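PDB 1FNN: CELL division control protein 6 from Pyrobaculum aerophilum, which probably takes part in regulating the initiation of DNA replication as an AAA+ ATPase, and binds ADP and magnesium. Local coordinates for residues E281-L286 against E377-K382; H289-L294 against T381-E386; F293-V298 against K319-E324; S337-L342 against V348-N353. All blocks are in the same frame, centred on the assembly; numbering follows the deposited sequence.

Contact 1: residues E281-L286 against E377-K382; sequences EVLIGL and EAVITK
The contact lies in the C-terminal winged-helix domain of this Cdc6 protein, between the short helix 280-285 and the last helix, 373-387, where L283 packs on V379 and I380. The two segments approach most closely, CA to CA, at L283 and I380, 7.3 Å apart. A single methyl does the touching from one side: L283 CD1 lies 4.1 Å from I380 CG1 and 4.2 Å from V379 CG1. With CD1 of L283 in the extended position (chi2 -176°), the leucine ends in this methyl, which reaches two neighbouring residues of the opposite helix. Its side chain stands roughly perpendicular to both of theirs. V379 offers the branch that stands opposite its backbone nitrogen (chi1 176°), whereas I380 is met at the methylene of its longer branch and not at its end. L294 of helix 288-304 touches L283 and I380 alike, bringing a third helix to the same spot. Behind the contact, E377 O accepts both T381 N and T381 OG1, from opposite faces of its carbonyl plane; the hydroxyl bond is 2.9 Å from T381 OG1 to E377 O. No hydrogen bond joins the two segments. The contact is purely aliphatic, held by van der Waals packing and by the burial of L283 and I380.

Contact 2: residues H289-L294 against T381-E386; sequences HEKLFL and TKLIKE
Helical segments 289-294 and 381-386 run roughly antiparallel, their N-to-C directions 145° apart and their axes 10.1 Å apart at closest approach, with the CA atoms of K291 and I384 the nearest pair at 6.9 Å. The side chains of K291 and I384 lie alongside each other with reversed directions, K291 CB resting 3.7 Å from I384 CG1. Farther out, the lysine passes nearly perpendicular to L383, and its CE comes to 3.6 Å from L383 CB. The contact joins the first long helix of the winged-helix domain, 288-304, to the C-terminal helix 373-387. I384 is also met by L292, whose CD2 sits 3.9 Å from I384 CD1 and equally near its CG2, wedged between the two branches. K291 thus buries its methylenes, while a bend at chi4 (75°) turns NZ to the backbone oxygens of I284 and L286, about where helix 280-285 gives way to loop; both accept hydrogen bonds from it.

Contact 3: residues F293-V298 against K319-E324; sequences FLLAIV and KIVCEE
V321 pushes its two methyls against L295 and A296, and these three buried residues make up the direct contact. Each methyl has its own partner: V321 CG1 meets L295 CD2 at 4.1 Å, while V321 CG2 lies over the backbone of the other helix, 4.1 Å from A296 CA and 4.4 Å from A296 CB. The valine owes this division to its first torsion, 165°, which sets CG1 opposite the backbone nitrogen and CG2 on the nitrogen's side. Because A296 carries a single methyl, V321 can come close to the main chain, and the CA atoms of A296 and V321 are 6.3 Å apart. The leucine side chain lies aslant the valine, meeting it with CD2. In the next shell, L295 also leans on I384 and Y325, and V321 CG1 is touched by L292, so the same valine methyl faces two leucines of helix 288-304. A296 O accepts two hydroxyls, S300 OG from its own helix and S317 OG from the partner helix. The helices so joined, 288-304 and 311-324, are the first two long helices of the domain, 311-324 probably being the first helix of the helix-turn-helix, with 332-344 in the recognition position. Between the segments a leucine, an alanine and a valine make purely apolar packing, while the S317 hydrogen bond and a salt bridge from R299 to E324 add polar ties between the same two helices.

Contact 4: residues S337-L342 against V348-N353; sequences SYLNDL and VETRQN
No ring, amide or carboxylate plane lies between L339 and L342 on one side and V348 and T350 on the other, so there is neither face nor edge to assign; only aliphatic carbons meet. L339 and T350 point their ends at one another. T350 CG2 fits against the fork of the leucine, 4.0 Å from L339 CD1 and 4.1 Å from both L339 CG and L339 CD2. L339 CD1 also meets V348, 3.7 Å from V348 CG1, the two side chains being nearly perpendicular. L339 stretches out to both because its CG stands opposite the backbone nitrogen (chi1 -178°). Nearer the turn, L342 CB and V348 CB are 4.2 Å apart. Helix 332-344, which occupies the place of the recognition helix in a winged-helix fold, is thereby laid against the start of strand 349-352, which runs into the wing, and against the residue leading into it. I366 of the adjoining antiparallel strand 364-367 touches both L339 and V348, F293 of helix 288-304 packs on L339, and R351 forms a salt bridge with D225 of helix 217-227 in the lid region.

All four contacts belong to the C-terminal winged-helix region and lie away from the ADP pocket and the magnesium site. Contacts 1 and 2 share helix 373-387, with centres about 6 Å apart, and pack together where I380 CD1 lies 3.5 Å from L294 CD2. Contact 3 shares helix 288-304 with contact 2, its centre about 8 Å away, and I384 CD1 meets L295 CD2 at 3.8 Å between them. Contact 4 is more distant, its centre about 16 Å from that of contact 3, but F293 bridges the two, F293 CE2 lying 4.0 Å from L339 CB. Helix 288-304 thus links the C-terminal helix to the helix-turn-helix, and strand 349-352 is reached through L339.

Contact 1: residues E281-L286 against E377-K382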
loop_
_atom_site.group_PDB
_atom_site.type_symbol
_atom_site.label_atom_id
_atom_site.label_comp_id
_atom_site.label_asym_id
_atom_site.label_seq_id
_atom_site.Cartn_x
_atom_site.Cartn_y
_atom_site.Cartn_z
ATOM N N GLU A 281 -24.813 -9.930 4.773
ATOM C CA GLU A 281 -25.617 -9.843 3.578
ATOM C C GLU A 281 -25.131 -10.819 2.504
ATOM O O GLU A 281 -25.958 -11.450 1.847
ATOM C CB GLU A 281 -25.564 -8.429 2.997
ATOM C CG GLU A 281 -26.118 -7.328 3.879
ATOM C CD GLU A 281 -25.968 -5.952 3.241
ATOM O OE1 GLU A 281 -25.442 -5.888 2.104
ATOM O OE2 GLU A 281 -26.374 -4.951 3.873
ATOM N N VAL A 282 -23.813 -10.908 2.333
ATOM C CA VAL A 282 -23.279 -11.822 1.319
ATOM C C VAL A 282 -23.407 -13.263 1.782
ATOM O O VAL A 282 -23.879 -14.077 0.967
ATOM C CB VAL A 282 -21.847 -11.500 0.871
ATOM C CG1 VAL A 282 -21.320 -12.560 -0.092
ATOM C CG2 VAL A 282 -21.820 -10.128 0.195
ATOM N N LEU A 283 -23.426 -13.507 3.093
ATOM C CA LEU A 283 -23.619 -14.875 3.543
ATOM C C LEU A 283 -25.049 -15.358 3.296
ATOM O O LEU A 283 -25.255 -16.508 2.877
ATOM C CB LEU A 283 -23.268 -15.027 5.026
ATOM C CG LEU A 283 -21.766 -14.702 5.333
ATOM C CD1 LEU A 283 -21.494 -14.976 6.794
ATOM C CD2 LEU A 283 -20.854 -15.558 4.472
ATOM N N ILE A 284 -26.014 -14.494 3.529
ATOM C CA ILE A 284 -27.432 -14.881 3.501
ATOM C C ILE A 284 -27.824 -15.490 2.157
ATOM O O ILE A 284 -28.488 -16.533 2.111
ATOM C CB ILE A 284 -28.316 -13.656 3.845
ATOM C CG1 ILE A 284 -28.295 -13.398 5.351
ATOM C CG2 ILE A 284 -29.752 -13.847 3.364
ATOM C CD1 ILE A 284 -28.996 -12.126 5.773
ATOM N N GLY A 285 -27.360 -14.870 1.086
ATOM C CA GLY A 285 -27.555 -15.300 -0.268
ATOM C C GLY A 285 -26.867 -16.582 -0.696
ATOM O O GLY A 285 -27.303 -17.105 -1.722
ATOM N N LEU A 286 -25.861 -17.131 -0.025
ATOM C CA LEU A 286 -25.260 -18.374 -0.493
ATOM C C LEU A 286 -26.358 -19.453 -0.475
ATOM O O LEU A 286 -27.086 -19.582 0.526
ATOM C CB LEU A 286 -24.094 -18.802 0.415
ATOM C CG LEU A 286 -23.027 -17.681 0.600
ATOM C CD1 LEU A 286 -21.901 -18.131 1.508
ATOM C CD2 LEU A 286 -22.502 -17.148 -0.725
ATOM N N GLU A 377 -18.440 -18.497 12.419
ATOM C CA GLU A 377 -19.061 -19.726 12.819
ATOM C C GLU A 377 -20.437 -19.532 13.448
ATOM O O GLU A 377 -21.390 -20.183 12.963
ATOM C CB GLU A 377 -18.208 -20.572 13.788
ATOM C CG GLU A 377 -18.914 -21.934 13.973
ATOM C CD GLU A 377 -18.193 -22.855 14.915
ATOM O OE1 GLU A 377 -18.243 -24.088 14.756
ATOM O OE2 GLU A 377 -17.543 -22.384 15.863
ATOM N N ALA A 378 -20.626 -18.567 14.322
ATOM C CA ALA A 378 -21.919 -18.244 14.892
ATOM C C ALA A 378 -22.888 -17.695 13.860
ATOM O O ALA A 378 -24.107 -17.963 13.959
ATOM C CB ALA A 378 -21.787 -17.252 16.076
ATOM N N VAL A 379 -22.459 -16.783 12.996
ATOM C CA VAL A 379 -23.372 -16.183 12.036
ATOM C C VAL A 379 -23.818 -17.209 10.970
ATOM O O VAL A 379 -25.020 -17.263 10.663
ATOM C CB VAL A 379 -22.789 -14.970 11.300
ATOM C CG1 VAL A 379 -23.749 -14.466 10.244
ATOM C CG2 VAL A 379 -22.471 -13.846 12.291
ATOM N N ILE A 380 -22.883 -18.047 10.552
ATOM C CA ILE A 380 -23.212 -19.023 9.506
ATOM C C ILE A 380 -24.143 -20.090 10.079
ATOM O O ILE A 380 -25.153 -20.455 9.454
ATOM C CB ILE A 380 -21.987 -19.721 8.900
ATOM C CG1 ILE A 380 -20.913 -18.697 8.518
ATOM C CG2 ILE A 380 -22.432 -20.420 7.583
ATOM C CD1 ILE A 380 -19.631 -19.372 8.036
ATOM N N THR A 381 -23.841 -20.544 11.282
ATOM C CA THR A 381 -24.700 -21.507 11.989
ATOM C C THR A 381 -26.115 -20.983 12.189
ATOM O O THR A 381 -27.121 -21.695 11.954
ATOM C CB THR A 381 -24.040 -21.848 13.331
ATOM O OG1 THR A 381 -22.866 -22.629 13.056
ATOM C CG2 THR A 381 -24.886 -22.698 14.262
ATOM N N LYS A 382 -26.230 -19.722 12.598
ATOM C CA LYS A 382 -27.542 -19.098 12.720
ATOM C C LYS A 382 -28.298 -19.223 11.380
ATOM O O LYS A 382 -29.527 -19.386 11.387
ATOM C CB LYS A 382 -27.447 -17.631 13.087
ATOM C CG LYS A 382 -28.675 -16.916 13.566
ATOM C CD LYS A 382 -28.903 -15.554 12.950
ATOM C CE LYS A 382 -27.691 -14.681 12.742
ATOM N NZ LYS A 382 -28.000 -13.380 12.092
#

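Contact 2: residues H289-L294 against T381-E386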
loop_
_atom_site.group_PDB
_atom_site.type_symbol
_atom_site.label_atom_id
_atom_site.label_comp_id
_atom_site.label_asym_id
_atom_site.label_seq_id
_atom_site.Cartn_x
_atom_site.Cartn_y
_atom_site.Cartn_z
ATOM N N HIS A 289 -25.921 -25.603 0.638
ATOM C CA HIS A 289 -24.737 -26.429 0.677
ATOM C C HIS A 289 -23.426 -25.605 0.635
ATOM O O HIS A 289 -22.427 -26.155 1.041
ATOM C CB HIS A 289 -24.789 -27.497 -0.436
ATOM C CG HIS A 289 -25.616 -28.614 0.169
ATOM N ND1 HIS A 289 -25.047 -29.651 0.873
ATOM C CD2 HIS A 289 -26.961 -28.824 0.164
ATOM C CE1 HIS A 289 -26.016 -30.463 1.276
ATOM N NE2 HIS A 289 -27.174 -29.982 0.861
ATOM N N GLU A 290 -23.411 -24.448 0.035
ATOM C CA GLU A 290 -22.255 -23.545 0.073
ATOM C C GLU A 290 -22.075 -22.991 1.484
ATOM O O GLU A 290 -20.944 -22.832 1.945
ATOM C CB GLU A 290 -22.416 -22.411 -0.937
ATOM C CG GLU A 290 -21.199 -21.460 -1.014
ATOM C CD GLU A 290 -21.231 -20.572 -2.239
ATOM O OE1 GLU A 290 -20.453 -19.594 -2.307
ATOM O OE2 GLU A 290 -22.031 -20.814 -3.180
ATOM N N LYS A 291 -23.156 -22.668 2.207
ATOM C CA LYS A 291 -23.129 -22.368 3.619
ATOM C C LYS A 291 -22.564 -23.508 4.445
ATOM O O LYS A 291 -21.697 -23.330 5.300
ATOM C CB LYS A 291 -24.494 -22.022 4.272
ATOM C CG LYS A 291 -25.089 -20.709 3.734
ATOM C CD LYS A 291 -26.292 -20.381 4.608
ATOM C CE LYS A 291 -26.898 -19.026 4.439
ATOM N NZ LYS A 291 -27.711 -18.902 3.197
ATOM N N LEU A 292 -23.011 -24.734 4.217
ATOM C CA LEU A 292 -22.553 -25.911 4.906
ATOM C C LEU A 292 -21.063 -26.131 4.596
ATOM O O LEU A 292 -20.316 -26.495 5.505
ATOM C CB LEU A 292 -23.363 -27.170 4.445
ATOM C CG LEU A 292 -24.857 -27.141 4.917
ATOM C CD1 LEU A 292 -25.650 -28.268 4.228
ATOM C CD2 LEU A 292 -24.931 -27.285 6.426
ATOM N N PHE A 293 -20.683 -25.959 3.347
ATOM C CA PHE A 293 -19.271 -26.119 2.994
ATOM C C PHE A 293 -18.431 -24.986 3.679
ATOM O O PHE A 293 -17.374 -25.327 4.184
ATOM C CB PHE A 293 -19.130 -25.961 1.492
ATOM C CG PHE A 293 -17.748 -26.369 1.011
ATOM C CD1 PHE A 293 -17.217 -27.593 1.312
ATOM C CD2 PHE A 293 -17.022 -25.457 0.251
ATOM C CE1 PHE A 293 -15.951 -27.966 0.872
ATOM C CE2 PHE A 293 -15.747 -25.817 -0.199
ATOM C CZ PHE A 293 -15.222 -27.062 0.113
ATOM N N LEU A 294 -18.939 -23.763 3.726
ATOM C CA LEU A 294 -18.180 -22.709 4.413
ATOM C C LEU A 294 -18.090 -23.023 5.892
ATOM O O LEU A 294 -16.987 -23.032 6.499
ATOM C CB LEU A 294 -18.832 -21.346 4.169
ATOM C CG LEU A 294 -18.191 -20.166 4.938
ATOM C CD1 LEU A 294 -16.732 -19.979 4.481
ATOM C CD2 LEU A 294 -19.003 -18.907 4.662
ATOM N N THR A 381 -23.841 -20.544 11.282
ATOM C CA THR A 381 -24.700 -21.507 11.989
ATOM C C THR A 381 -26.115 -20.983 12.189
ATOM O O THR A 381 -27.121 -21.695 11.954
ATOM C CB THR A 381 -24.040 -21.848 13.331
ATOM O OG1 THR A 381 -22.866 -22.629 13.056
ATOM C CG2 THR A 381 -24.886 -22.698 14.262
ATOM N N LYS A 382 -26.230 -19.722 12.598
ATOM C CA LYS A 382 -27.542 -19.098 12.720
ATOM C C LYS A 382 -28.298 -19.223 11.380
ATOM O O LYS A 382 -29.527 -19.386 11.387
ATOM C CB LYS A 382 -27.447 -17.631 13.087
ATOM C CG LYS A 382 -28.675 -16.916 13.566
ATOM C CD LYS A 382 -28.903 -15.554 12.950
ATOM C CE LYS A 382 -27.691 -14.681 12.742
ATOM N NZ LYS A 382 -28.000 -13.380 12.092
ATOM N N LEU A 383 -27.683 -18.755 10.283
ATOM C CA LEU A 383 -28.314 -18.768 8.980
ATOM C C LEU A 383 -28.692 -20.174 8.516
ATOM O O LEU A 383 -29.752 -20.318 7.920
ATOM C CB LEU A 383 -27.450 -18.084 7.916
ATOM C CG LEU A 383 -27.098 -16.618 8.260
ATOM C CD1 LEU A 383 -26.034 -16.105 7.271
ATOM C CD2 LEU A 383 -28.308 -15.707 8.230
ATOM N N ILE A 384 -27.848 -21.161 8.717
ATOM C CA ILE A 384 -28.172 -22.533 8.342
ATOM C C ILE A 384 -29.393 -23.047 9.131
ATOM O O ILE A 384 -30.349 -23.638 8.592
ATOM C CB ILE A 384 -26.980 -23.429 8.578
ATOM C CG1 ILE A 384 -25.845 -22.995 7.595
ATOM C CG2 ILE A 384 -27.373 -24.901 8.407
ATOM C CD1 ILE A 384 -24.576 -23.748 7.906
ATOM N N LYS A 385 -29.386 -22.784 10.426
ATOM C CA LYS A 385 -30.449 -23.180 11.325
ATOM C C LYS A 385 -31.758 -22.556 10.890
ATOM O O LYS A 385 -32.763 -23.307 10.965
ATOM C CB LYS A 385 -30.179 -22.878 12.813
ATOM C CG LYS A 385 -29.112 -23.896 13.274
ATOM C CD LYS A 385 -28.792 -23.713 14.757
ATOM C CE LYS A 385 -27.755 -24.783 15.136
ATOM N NZ LYS A 385 -27.085 -24.450 16.431
ATOM N N GLU A 386 -31.735 -21.273 10.519
ATOM C CA GLU A 386 -32.972 -20.667 10.080
ATOM C C GLU A 386 -33.480 -21.316 8.792
ATOM O O GLU A 386 -34.696 -21.385 8.541
ATOM C CB GLU A 386 -32.901 -19.158 10.017
ATOM C CG GLU A 386 -32.493 -18.373 8.824
ATOM C CD GLU A 386 -32.317 -16.878 9.047
ATOM O OE1 GLU A 386 -31.753 -16.448 10.077
ATOM O OE2 GLU A 386 -32.752 -16.101 8.167
#

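Contact 3: residues F293-V298 against K319-E324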
loop_
_atom_site.group_PDB
_atom_site.type_symbol
_atom_site.label_atom_id
_atom_site.label_comp_id
_atom_site.label_asym_id
_atom_site.label_seq_id
_atom_site.Cartn_x
_atom_site.Cartn_y
_atom_site.Cartn_z
ATOM N N PHE A 293 -20.683 -25.959 3.347
ATOM C CA PHE A 293 -19.271 -26.119 2.994
ATOM C C PHE A 293 -18.431 -24.986 3.679
ATOM O O PHE A 293 -17.374 -25.327 4.184
ATOM C CB PHE A 293 -19.130 -25.961 1.492
ATOM C CG PHE A 293 -17.748 -26.369 1.011
ATOM C CD1 PHE A 293 -17.217 -27.593 1.312
ATOM C CD2 PHE A 293 -17.022 -25.457 0.251
ATOM C CE1 PHE A 293 -15.951 -27.966 0.872
ATOM C CE2 PHE A 293 -15.747 -25.817 -0.199
ATOM C CZ PHE A 293 -15.222 -27.062 0.113
ATOM N N LEU A 294 -18.939 -23.763 3.726
ATOM C CA LEU A 294 -18.180 -22.709 4.413
ATOM C C LEU A 294 -18.090 -23.023 5.892
ATOM O O LEU A 294 -16.987 -23.032 6.499
ATOM C CB LEU A 294 -18.832 -21.346 4.169
ATOM C CG LEU A 294 -18.191 -20.166 4.938
ATOM C CD1 LEU A 294 -16.732 -19.979 4.481
ATOM C CD2 LEU A 294 -19.003 -18.907 4.662
ATOM N N LEU A 295 -19.230 -23.484 6.499
ATOM C CA LEU A 295 -19.153 -23.973 7.866
ATOM C C LEU A 295 -18.110 -25.053 8.018
ATOM O O LEU A 295 -17.348 -25.096 9.024
ATOM C CB LEU A 295 -20.500 -24.529 8.403
ATOM C CG LEU A 295 -20.538 -25.026 9.832
ATOM C CD1 LEU A 295 -19.963 -23.958 10.800
ATOM C CD2 LEU A 295 -21.994 -25.278 10.256
ATOM N N ALA A 296 -17.990 -25.970 7.048
ATOM C CA ALA A 296 -17.025 -27.039 7.178
ATOM C C ALA A 296 -15.561 -26.464 7.199
ATOM O O ALA A 296 -14.653 -27.098 7.738
ATOM C CB ALA A 296 -17.110 -27.933 5.941
ATOM N N ILE A 297 -15.287 -25.561 6.288
ATOM C CA ILE A 297 -13.939 -24.944 6.180
ATOM C C ILE A 297 -13.651 -24.269 7.516
ATOM O O ILE A 297 -12.589 -24.418 8.111
ATOM C CB ILE A 297 -13.947 -23.933 5.029
ATOM C CG1 ILE A 297 -14.054 -24.644 3.664
ATOM C CG2 ILE A 297 -12.674 -23.060 5.061
ATOM C CD1 ILE A 297 -14.353 -23.659 2.536
ATOM N N VAL A 298 -14.562 -23.485 8.061
ATOM C CA VAL A 298 -14.484 -22.915 9.376
ATOM C C VAL A 298 -14.155 -23.950 10.441
ATOM O O VAL A 298 -13.255 -23.714 11.292
ATOM C CB VAL A 298 -15.740 -22.138 9.776
ATOM C CG1 VAL A 298 -15.665 -21.762 11.275
ATOM C CG2 VAL A 298 -15.957 -20.890 8.942
ATOM N N LYS A 319 -18.680 -33.554 4.954
ATOM C CA LYS A 319 -19.509 -34.769 5.160
ATOM C C LYS A 319 -20.028 -34.895 6.576
ATOM O O LYS A 319 -21.217 -35.169 6.849
ATOM C CB LYS A 319 -18.665 -35.972 4.764
ATOM C CG LYS A 319 -18.348 -35.964 3.273
ATOM C CD LYS A 319 -17.414 -37.139 2.961
ATOM C CE LYS A 319 -17.222 -37.193 1.453
ATOM N NZ LYS A 319 -16.223 -38.208 1.019
ATOM N N ILE A 320 -19.184 -34.586 7.573
ATOM C CA ILE A 320 -19.589 -34.602 8.955
ATOM C C ILE A 320 -20.635 -33.540 9.216
ATOM O O ILE A 320 -21.623 -33.808 9.914
ATOM C CB ILE A 320 -18.376 -34.395 9.910
ATOM C CG1 ILE A 320 -17.489 -35.637 9.794
ATOM C CG2 ILE A 320 -18.808 -34.136 11.350
ATOM C CD1 ILE A 320 -16.100 -35.474 10.386
ATOM N N VAL A 321 -20.414 -32.315 8.724
ATOM C CA VAL A 321 -21.344 -31.230 8.919
ATOM C C VAL A 321 -22.741 -31.656 8.363
ATOM O O VAL A 321 -23.803 -31.300 8.947
ATOM C CB VAL A 321 -20.827 -29.925 8.330
ATOM C CG1 VAL A 321 -21.903 -28.865 8.188
ATOM C CG2 VAL A 321 -19.692 -29.325 9.227
ATOM N N CYS A 322 -22.748 -32.137 7.141
ATOM C CA CYS A 322 -24.004 -32.535 6.479
ATOM C C CYS A 322 -24.826 -33.519 7.307
ATOM O O CYS A 322 -25.994 -33.184 7.559
ATOM C CB CYS A 322 -23.727 -33.103 5.083
ATOM S SG CYS A 322 -23.410 -31.785 3.887
ATOM N N GLU A 323 -24.225 -34.581 7.825
ATOM C CA GLU A 323 -24.913 -35.518 8.685
ATOM C C GLU A 323 -25.425 -34.942 9.988
ATOM O O GLU A 323 -26.622 -35.099 10.325
ATOM C CB GLU A 323 -24.024 -36.737 9.010
ATOM C CG GLU A 323 -24.803 -37.918 9.581
ATOM C CD GLU A 323 -26.036 -38.273 8.742
ATOM O OE1 GLU A 323 -25.973 -38.219 7.488
ATOM O OE2 GLU A 323 -27.068 -38.601 9.369
ATOM N N GLU A 324 -24.674 -33.972 10.565
ATOM C CA GLU A 324 -25.206 -33.258 11.709
ATOM C C GLU A 324 -26.514 -32.570 11.388
ATOM O O GLU A 324 -27.340 -32.391 12.309
ATOM C CB GLU A 324 -24.359 -32.089 12.222
ATOM C CG GLU A 324 -23.107 -32.436 12.937
ATOM C CD GLU A 324 -22.375 -31.185 13.452
ATOM O OE1 GLU A 324 -22.955 -30.145 13.838
ATOM O OE2 GLU A 324 -21.142 -31.380 13.423
#

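Contact 4: residues S337-L342 against V348-N353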
loop_
_atom_site.group_PDB
_atom_site.type_symbol
_atom_site.label_atom_id
_atom_site.label_comp_id
_atom_site.label_asym_id
_atom_site.label_seq_id
_atom_site.Cartn_x
_atom_site.Cartn_y
_atom_site.Cartn_z
ATOM N N SER A 337 -17.111 -25.959 -7.225
ATOM C CA SER A 337 -17.737 -24.720 -7.643
ATOM C C SER A 337 -18.102 -23.879 -6.424
ATOM O O SER A 337 -18.127 -22.674 -6.614
ATOM C CB SER A 337 -19.055 -24.911 -8.445
ATOM O OG SER A 337 -18.789 -26.070 -9.257
ATOM N N TYR A 338 -18.543 -24.485 -5.324
ATOM C CA TYR A 338 -18.825 -23.632 -4.164
ATOM C C TYR A 338 -17.519 -22.937 -3.738
ATOM O O TYR A 338 -17.596 -21.784 -3.348
ATOM C CB TYR A 338 -19.332 -24.445 -2.983
ATOM C CG TYR A 338 -20.713 -25.093 -3.198
ATOM C CD1 TYR A 338 -20.949 -26.307 -2.596
ATOM C CD2 TYR A 338 -21.693 -24.503 -3.965
ATOM C CE1 TYR A 338 -22.181 -26.952 -2.748
ATOM C CE2 TYR A 338 -22.935 -25.138 -4.127
ATOM C CZ TYR A 338 -23.155 -26.344 -3.520
ATOM O OH TYR A 338 -24.374 -26.997 -3.665
ATOM N N LEU A 339 -16.411 -23.693 -3.717
ATOM C CA LEU A 339 -15.150 -23.035 -3.312
ATOM C C LEU A 339 -14.771 -21.891 -4.239
ATOM O O LEU A 339 -14.356 -20.806 -3.792
ATOM C CB LEU A 339 -13.994 -24.043 -3.284
ATOM C CG LEU A 339 -12.658 -23.409 -2.806
ATOM C CD1 LEU A 339 -12.828 -22.855 -1.391
ATOM C CD2 LEU A 339 -11.619 -24.495 -2.895
ATOM N N ASN A 340 -14.933 -22.110 -5.552
ATOM C CA ASN A 340 -14.736 -21.034 -6.515
ATOM C C ASN A 340 -15.558 -19.794 -6.229
ATOM O O ASN A 340 -15.065 -18.685 -6.403
ATOM C CB ASN A 340 -15.186 -21.518 -7.902
ATOM C CG ASN A 340 -13.928 -21.628 -8.741
ATOM O OD1 ASN A 340 -13.494 -20.554 -9.166
ATOM N ND2 ASN A 340 -13.500 -22.872 -8.875
ATOM N N ASP A 341 -16.849 -19.998 -5.906
ATOM C CA ASP A 341 -17.715 -18.857 -5.593
ATOM C C ASP A 341 -17.289 -18.153 -4.315
ATOM O O ASP A 341 -17.241 -16.910 -4.206
ATOM C CB ASP A 341 -19.188 -19.359 -5.507
ATOM C CG ASP A 341 -20.156 -18.239 -5.268
ATOM O OD1 ASP A 341 -20.350 -17.342 -6.116
ATOM O OD2 ASP A 341 -20.806 -18.168 -4.199
ATOM N N LEU A 342 -16.968 -18.905 -3.266
ATOM C CA LEU A 342 -16.531 -18.271 -1.995
ATOM C C LEU A 342 -15.226 -17.500 -2.236
ATOM O O LEU A 342 -15.085 -16.368 -1.751
ATOM C CB LEU A 342 -16.304 -19.372 -0.951
ATOM C CG LEU A 342 -17.545 -20.120 -0.442
ATOM C CD1 LEU A 342 -17.084 -21.339 0.386
ATOM C CD2 LEU A 342 -18.460 -19.212 0.413
ATOM N N VAL A 348 -13.191 -16.552 1.327
ATOM C CA VAL A 348 -12.083 -17.467 1.593
ATOM C C VAL A 348 -10.927 -17.096 0.653
ATOM O O VAL A 348 -11.208 -16.417 -0.342
ATOM C CB VAL A 348 -12.734 -18.817 1.229
ATOM C CG1 VAL A 348 -12.189 -19.447 -0.019
ATOM C CG2 VAL A 348 -13.013 -19.713 2.418
ATOM N N GLU A 349 -9.694 -17.455 0.992
ATOM C CA GLU A 349 -8.608 -17.264 0.018
ATOM C C GLU A 349 -8.051 -18.611 -0.312
ATOM O O GLU A 349 -8.057 -19.482 0.582
ATOM C CB GLU A 349 -7.515 -16.347 0.654
ATOM C CG GLU A 349 -8.105 -14.935 0.880
ATOM C CD GLU A 349 -8.763 -14.786 2.243
ATOM O OE1 GLU A 349 -8.304 -15.334 3.269
ATOM O OE2 GLU A 349 -9.801 -14.087 2.338
ATOM N N THR A 350 -7.584 -18.872 -1.530
ATOM C CA THR A 350 -7.025 -20.195 -1.800
ATOM C C THR A 350 -5.643 -20.041 -2.422
ATOM O O THR A 350 -5.371 -19.008 -3.027
ATOM C CB THR A 350 -7.884 -21.027 -2.803
ATOM O OG1 THR A 350 -7.966 -20.321 -4.024
ATOM C CG2 THR A 350 -9.308 -21.197 -2.259
ATOM N N ARG A 351 -4.821 -21.061 -2.307
ATOM C CA ARG A 351 -3.501 -21.041 -2.921
ATOM C C ARG A 351 -3.223 -22.500 -3.336
ATOM O O ARG A 351 -3.612 -23.391 -2.591
ATOM C CB ARG A 351 -2.312 -20.700 -2.054
ATOM C CG ARG A 351 -2.327 -20.217 -0.651
ATOM C CD ARG A 351 -0.884 -19.990 -0.131
ATOM N NE ARG A 351 -0.099 -19.357 -1.159
ATOM C CZ ARG A 351 0.119 -18.103 -1.485
ATOM N NH1 ARG A 351 -0.426 -17.100 -0.821
ATOM N NH2 ARG A 351 0.918 -17.837 -2.521
ATOM N N GLN A 352 -2.387 -22.635 -4.331
ATOM C CA GLN A 352 -1.956 -23.962 -4.756
ATOM C C GLN A 352 -0.804 -24.412 -3.862
ATOM O O GLN A 352 0.037 -23.616 -3.434
ATOM C CB GLN A 352 -1.538 -23.889 -6.225
ATOM C CG GLN A 352 -2.013 -24.986 -7.142
ATOM C CD GLN A 352 -3.510 -25.209 -7.090
ATOM O OE1 GLN A 352 -4.291 -24.303 -7.362
ATOM N NE2 GLN A 352 -3.914 -26.425 -6.734
ATOM N N ASN A 353 -0.783 -25.689 -3.539
ATOM C CA ASN A 353 0.290 -26.309 -2.777
ATOM C C ASN A 353 1.390 -26.772 -3.758
ATOM O O ASN A 353 0.949 -27.544 -4.650
ATOM C CB ASN A 353 -0.272 -27.544 -2.123
ATOM C CG ASN A 353 0.398 -28.173 -0.946
ATOM O OD1 ASN A 353 0.380 -29.410 -0.870
ATOM N ND2 ASN A 353 0.983 -27.432 -0.021
#